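Local coordinates for protein putative P450-like enzyme (Streptomyces himastatinicus ATCC 53653, PDB 5Z9I) that binds heme b and, as a member of the cytochrome P450 family, probably acts as a monooxygenase, at residues G88-A93 with S210-A215; D140-P145 with D191-R196. The protein carries 1 engineered substitution. One frame throughout, in Å; residues are numbered along the deposited sequence.

Contact 1: residues G88-A93 with S210-A215; sequences GLVDHA and SQLVHA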
loop_
_atom_site.group_PDB
_atom_site.type_symbol
_atom_site.label_atom_id
_atom_site.label_comp_id
_atom_site.label_asym_id
_atom_site.label_seq_id
_atom_site.Cartn_x
_atom_site.Cartn_y
_atom_site.Cartn_z
ATOM N N GLY A 88 17.434 -6.843 4.496
ATOM C CA GLY A 88 18.163 -6.970 5.746
ATOM C C GLY A 88 18.691 -5.648 6.294
ATOM O O GLY A 88 18.532 -5.363 7.477
ATOM N N LEU A 89 19.319 -4.838 5.443
ATOM C CA LEU A 89 19.840 -3.554 5.892
ATOM C C LEU A 89 18.719 -2.582 6.270
ATOM O O LEU A 89 18.854 -1.797 7.216
ATOM C CB LEU A 89 20.731 -2.924 4.822
ATOM C CG LEU A 89 22.163 -3.438 4.744
ATOM C CD1 LEU A 89 22.749 -3.285 3.329
ATOM C CD2 LEU A 89 23.052 -2.723 5.761
ATOM N N VAL A 90 17.612 -2.635 5.539
ATOM C CA VAL A 90 16.525 -1.715 5.801
ATOM C C VAL A 90 15.746 -2.134 7.066
ATOM O O VAL A 90 15.325 -1.283 7.843
ATOM C CB VAL A 90 15.574 -1.604 4.583
ATOM C CG1 VAL A 90 14.400 -0.665 4.901
ATOM C CG2 VAL A 90 16.331 -1.072 3.393
ATOM N N ASP A 91 15.573 -3.435 7.276
ATOM C CA ASP A 91 14.919 -3.914 8.488
ATOM C C ASP A 91 15.756 -3.538 9.715
ATOM O O ASP A 91 15.209 -3.056 10.697
ATOM C CB ASP A 91 14.666 -5.424 8.422
ATOM C CG ASP A 91 13.194 -5.760 8.205
ATOM O OD1 ASP A 91 12.322 -4.980 8.659
ATOM O OD2 ASP A 91 12.907 -6.788 7.557
ATOM N N HIS A 92 17.074 -3.706 9.641
ATOM C CA HIS A 92 17.961 -3.268 10.717
ATOM C C HIS A 92 17.744 -1.789 11.031
ATOM O O HIS A 92 17.793 -1.400 12.194
ATOM C CB HIS A 92 19.432 -3.511 10.365
ATOM C CG HIS A 92 20.405 -3.044 11.416
ATOM N ND1 HIS A 92 20.660 -3.761 12.568
ATOM C CD2 HIS A 92 21.191 -1.943 11.483
ATOM C CE1 HIS A 92 21.558 -3.121 13.296
ATOM N NE2 HIS A 92 21.901 -2.015 12.663
ATOM N N ALA A 93 17.478 -0.970 10.006
ATOM C CA ALA A 93 17.365 0.471 10.215
ATOM C C ALA A 93 16.015 0.871 10.825
ATOM O O ALA A 93 15.924 1.892 11.517
ATOM C CB ALA A 93 17.599 1.218 8.905
ATOM N N SER A 210 18.841 8.591 9.111
ATOM C CA SER A 210 20.073 8.496 9.887
ATOM C C SER A 210 20.398 7.027 10.165
ATOM O O SER A 210 21.562 6.635 10.125
ATOM C CB SER A 210 19.984 9.285 11.204
ATOM O OG SER A 210 19.759 10.671 10.982
ATOM N N GLN A 211 19.389 6.207 10.433
ATOM C CA GLN A 211 19.665 4.791 10.686
ATOM C C GLN A 211 20.083 4.079 9.391
ATOM O O GLN A 211 20.992 3.251 9.395
ATOM C CB GLN A 211 18.454 4.116 11.336
ATOM C CG GLN A 211 18.299 4.527 12.795
ATOM C CD GLN A 211 19.515 4.135 13.594
ATOM O OE1 GLN A 211 19.919 2.973 13.574
ATOM N NE2 GLN A 211 20.132 5.101 14.275
ATOM N N LEU A 212 19.452 4.430 8.274
ATOM C CA LEU A 212 19.853 3.866 6.980
ATOM C C LEU A 212 21.302 4.233 6.609
ATOM O O LEU A 212 22.035 3.431 6.046
ATOM C CB LEU A 212 18.901 4.333 5.889
ATOM C CG LEU A 212 17.527 3.667 5.873
ATOM C CD1 LEU A 212 16.610 4.445 4.927
ATOM C CD2 LEU A 212 17.634 2.174 5.509
ATOM N N VAL A 213 21.701 5.451 6.939
ATOM C CA VAL A 213 23.059 5.916 6.708
ATOM C C VAL A 213 24.094 5.163 7.560
ATOM O O VAL A 213 25.230 4.961 7.135
ATOM C CB VAL A 213 23.163 7.430 6.989
ATOM C CG1 VAL A 213 24.533 7.792 7.448
ATOM C CG2 VAL A 213 22.766 8.231 5.767
ATOM N N HIS A 214 23.706 4.737 8.757
ATOM C CA HIS A 214 24.671 4.103 9.639
ATOM C C HIS A 214 24.501 2.590 9.707
ATOM O O HIS A 214 25.333 1.906 10.285
ATOM C CB HIS A 214 24.597 4.739 11.037
ATOM C CG HIS A 214 25.126 6.138 11.066
ATOM N ND1 HIS A 214 24.316 7.254 10.871
ATOM C CD2 HIS A 214 26.381 6.622 11.197
ATOM C CE1 HIS A 214 25.051 8.338 10.914
ATOM N NE2 HIS A 214 26.320 7.991 11.107
ATOM N N ALA A 215 23.454 2.074 9.078
ATOM C CA ALA A 215 23.214 0.637 9.027
ATOM C C ALA A 215 24.372 -0.123 8.388
ATOM O O ALA A 215 24.845 0.238 7.318
ATOM C CB ALA A 215 21.917 0.330 8.268
#
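The imidazole of His92 meets the methyl of Ala215 at its edge: CD2 of His92 stands 4.0 Å from CB of Ala215, which lies near the ring plane. With chi1 at 178°, opposite the backbone nitrogen, the His92 ring is swung toward the end of helix 208-214. The second flat group, the ring of His214, turns back on its own helix. Its ND1 donates to Ser210 O at 2.9 Å, nearly in the ring plane, while CG1 of Val213 rests on one ring face near the rim. Two helices of the P450 fold meet here, 82-93, which supplies the heme-binding His83 and Arg87, and 208-214; the short segments run nearer antiparallel than parallel, at 133°, with their axes 8.7 Å apart. Alanine suits both central positions, Ala93 and Ala215, because a lone methyl lets the backbones draw close. CB of Ala93 sits 3.5 Å from CD2 of Leu212, and the same leucine branch reaches Val90, whose CG2 is 4.1 Å away. Ile230 of helix 224-255 touches both Val90 and Leu212. Gln211 meets Ala93 with the root of its side chain, CB lying 3.4 Å from Ala93 O. Leu89 also reaches Ala215, its CD2 3.8 Å from Ala215 O, and Leu222 from a neighbouring loop packs on this leucine.

Contact 2: residues D140-P145 with D191-R196; sequences DLLGVP and DYWHER
A Schellman motif ends helix 132-142, and the contact joins that helix end to the side of helix 173-202. Gly143 is the C-prime residue of the motif, its N bonded weakly to Asp140 O, and has positive phi (96°); a side chain here would press on the preceding carbonyl O, so glycine fits. Beyond the turn, Arg196 approaches the backbone oxygens of Leu142 and Gly143. Its NH2 makes a weak, strongly bent hydrogen bond to Gly143 O (2.9 Å, 121°), and NE donates to a water 3.1 Å away that in turn donates to Leu142 O. Bends at chi2 and chi3 fold the arginine chain so that Pro145 can lie on one guanidinium face, with its CD 3.6 Å above the plane and offset toward the rim. Deeper in, Leu142 and Val144 pack on the far end of the Trp193 indole: CD1 of Leu142 and CG2 of Val144 each come within 3.6 Å of CH2, crossing the tryptophan at about a right angle. One face of the indole is covered by Tyr192, whose CD2 lies over its centre. The other branch of Val144, CG1, touches Tyr192 OH at 3.2 Å, but that hydroxyl has its hydrogen bond with Asp148. Replacing Arg196 with a leucine would probably cost Gly143 O and the bridging water their arginine donors, and Pro145 the flat group it lies on. The negative ends of the carbonyl dipoles at this helix C-terminus would probably favour a cation beside a largely apolar patch, though the direct bond is weak and the other runs through water.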
loop_
_atom_site.group_PDB
_atom_site.type_symbol
_atom_site.label_atom_id
_atom_site.label_comp_id
_atom_site.label_asym_id
_atom_site.label_seq_id
_atom_site.Cartn_x
_atom_site.Cartn_y
_atom_site.Cartn_z
ATOM N N ASP A 140 7.451 11.780 9.564
ATOM C CA ASP A 140 8.053 11.832 10.887
ATOM C C ASP A 140 9.082 10.721 11.036
ATOM O O ASP A 140 10.172 10.955 11.542
ATOM C CB ASP A 140 6.976 11.712 11.995
ATOM C CG ASP A 140 6.253 13.032 12.259
ATOM O OD1 ASP A 140 6.577 14.043 11.575
ATOM O OD2 ASP A 140 5.352 13.064 13.144
ATOM N N LEU A 141 8.729 9.513 10.602
ATOM C CA LEU A 141 9.652 8.375 10.655
ATOM C C LEU A 141 10.952 8.705 9.910
ATOM O O LEU A 141 12.050 8.507 10.435
ATOM C CB LEU A 141 9.007 7.131 10.050
ATOM C CG LEU A 141 9.904 5.900 9.842
ATOM C CD1 LEU A 141 10.388 5.419 11.199
ATOM C CD2 LEU A 141 9.129 4.774 9.140
ATOM N N LEU A 142 10.816 9.237 8.694
ATOM C CA LEU A 142 11.967 9.518 7.841
ATOM C C LEU A 142 12.747 10.727 8.322
ATOM O O LEU A 142 13.913 10.887 7.959
ATOM C CB LEU A 142 11.540 9.726 6.379
ATOM C CG LEU A 142 11.050 8.422 5.748
ATOM C CD1 LEU A 142 10.162 8.683 4.558
ATOM C CD2 LEU A 142 12.233 7.525 5.373
ATOM N N GLY A 143 12.108 11.562 9.142
ATOM C CA GLY A 143 12.770 12.693 9.783
ATOM C C GLY A 143 12.602 14.019 9.061
ATOM O O GLY A 143 13.359 14.966 9.279
ATOM N N VAL A 144 11.594 14.086 8.203
ATOM C CA VAL A 144 11.275 15.276 7.414
ATOM C C VAL A 144 10.722 16.434 8.249
ATOM O O VAL A 144 9.804 16.240 9.015
ATOM C CB VAL A 144 10.230 14.890 6.335
ATOM C CG1 VAL A 144 9.790 16.072 5.556
ATOM C CG2 VAL A 144 10.780 13.793 5.433
ATOM N N PRO A 145 11.256 17.649 8.076
ATOM C CA PRO A 145 10.687 18.829 8.756
ATOM C C PRO A 145 9.200 19.005 8.460
ATOM O O PRO A 145 8.738 18.539 7.418
ATOM C CB PRO A 145 11.480 19.994 8.163
ATOM C CG PRO A 145 12.775 19.380 7.717
ATOM C CD PRO A 145 12.424 17.993 7.248
ATOM N N ASP A 191 17.081 13.933 -5.201
ATOM C CA ASP A 191 17.912 15.051 -4.744
ATOM C C ASP A 191 17.520 15.524 -3.342
ATOM O O ASP A 191 18.396 15.864 -2.549
ATOM C CB ASP A 191 17.850 16.242 -5.713
ATOM C CG ASP A 191 18.656 15.997 -6.998
ATOM O OD1 ASP A 191 19.598 15.178 -6.964
ATOM O OD2 ASP A 191 18.350 16.618 -8.034
ATOM N N TYR A 192 16.216 15.563 -3.047
ATOM C CA TYR A 192 15.770 15.845 -1.684
ATOM C C TYR A 192 16.417 14.886 -0.683
ATOM O O TYR A 192 16.991 15.328 0.313
ATOM C CB TYR A 192 14.246 15.745 -1.560
ATOM C CG TYR A 192 13.730 16.013 -0.153
ATOM C CD1 TYR A 192 13.328 17.290 0.234
ATOM C CD2 TYR A 192 13.661 14.989 0.792
ATOM C CE1 TYR A 192 12.852 17.534 1.525
ATOM C CE2 TYR A 192 13.201 15.223 2.079
ATOM C CZ TYR A 192 12.793 16.499 2.441
ATOM O OH TYR A 192 12.331 16.729 3.716
ATOM N N TRP A 193 16.326 13.581 -0.938
ATOM C CA TRP A 193 16.817 12.599 0.057
ATOM C C TRP A 193 18.350 12.560 0.174
ATOM O O TRP A 193 18.882 12.280 1.246
ATOM C CB TRP A 193 16.294 11.183 -0.256
ATOM C CG TRP A 193 14.809 11.051 -0.081
ATOM C CD1 TRP A 193 13.886 10.768 -1.047
ATOM C CD2 TRP A 193 14.078 11.201 1.147
ATOM N NE1 TRP A 193 12.614 10.739 -0.498
ATOM C CE2 TRP A 193 12.708 11.006 0.848
ATOM C CE3 TRP A 193 14.447 11.491 2.468
ATOM C CZ2 TRP A 193 11.715 11.087 1.816
ATOM C CZ3 TRP A 193 13.463 11.570 3.431
ATOM C CH2 TRP A 193 12.105 11.370 3.098
ATOM N N HIS A 194 19.055 12.821 -0.926
ATOM C CA HIS A 194 20.519 12.893 -0.892
ATOM C C HIS A 194 20.982 13.983 0.081
ATOM O O HIS A 194 21.934 13.788 0.850
ATOM C CB HIS A 194 21.096 13.167 -2.292
ATOM C CG HIS A 194 21.264 11.941 -3.131
ATOM N ND1 HIS A 194 20.218 11.337 -3.798
ATOM C CD2 HIS A 194 22.362 11.205 -3.426
ATOM C CE1 HIS A 194 20.659 10.282 -4.453
ATOM N NE2 HIS A 194 21.962 10.177 -4.241
ATOM N N GLU A 195 20.310 15.135 0.045
ATOM C CA GLU A 195 20.616 16.201 0.994
ATOM C C GLU A 195 20.371 15.767 2.444
ATOM O O GLU A 195 21.188 16.076 3.313
ATOM C CB GLU A 195 19.808 17.457 0.685
ATOM C CG GLU A 195 20.363 18.257 -0.464
ATOM C CD GLU A 195 19.632 19.566 -0.670
ATOM O OE1 GLU A 195 18.380 19.552 -0.719
ATOM O OE2 GLU A 195 20.316 20.611 -0.777
ATOM N N ARG A 196 19.277 15.044 2.698
ATOM C CA ARG A 196 19.006 14.525 4.049
ATOM C C ARG A 196 20.079 13.515 4.460
ATOM O O ARG A 196 20.578 13.565 5.562
ATOM C CB ARG A 196 17.626 13.858 4.154
ATOM C CG ARG A 196 16.466 14.671 3.591
ATOM C CD ARG A 196 16.231 15.909 4.376
ATOM N NE ARG A 196 15.872 15.634 5.763
ATOM C CZ ARG A 196 15.924 16.551 6.728
ATOM N NH1 ARG A 196 16.325 17.786 6.448
ATOM N NH2 ARG A 196 15.573 16.245 7.975
HETATM O O HOH W 1 15.594 12.977 7.247
#

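Contact 1 is the more buried of the two, whereas contact 2 is only partly so, its polar half being made by the partly exposed Arg196. They share no helix, yet helix 173-202 of contact 2 leads along the chain into helix 208-214 of contact 1, and the centres lie 14 Å apart on the same side of the chain's centre. Leu208 and Ile209 of helix 208-214 also touch Leu142 and Trp193, so one short helix packs against both. Contact 1 has no hydrogen bond across it and relies mainly on small and branched aliphatics, with His92 and Gln211 at its margin; contact 2 sets aliphatics on large aromatics and, separately, an arginine and a water at a helix terminus.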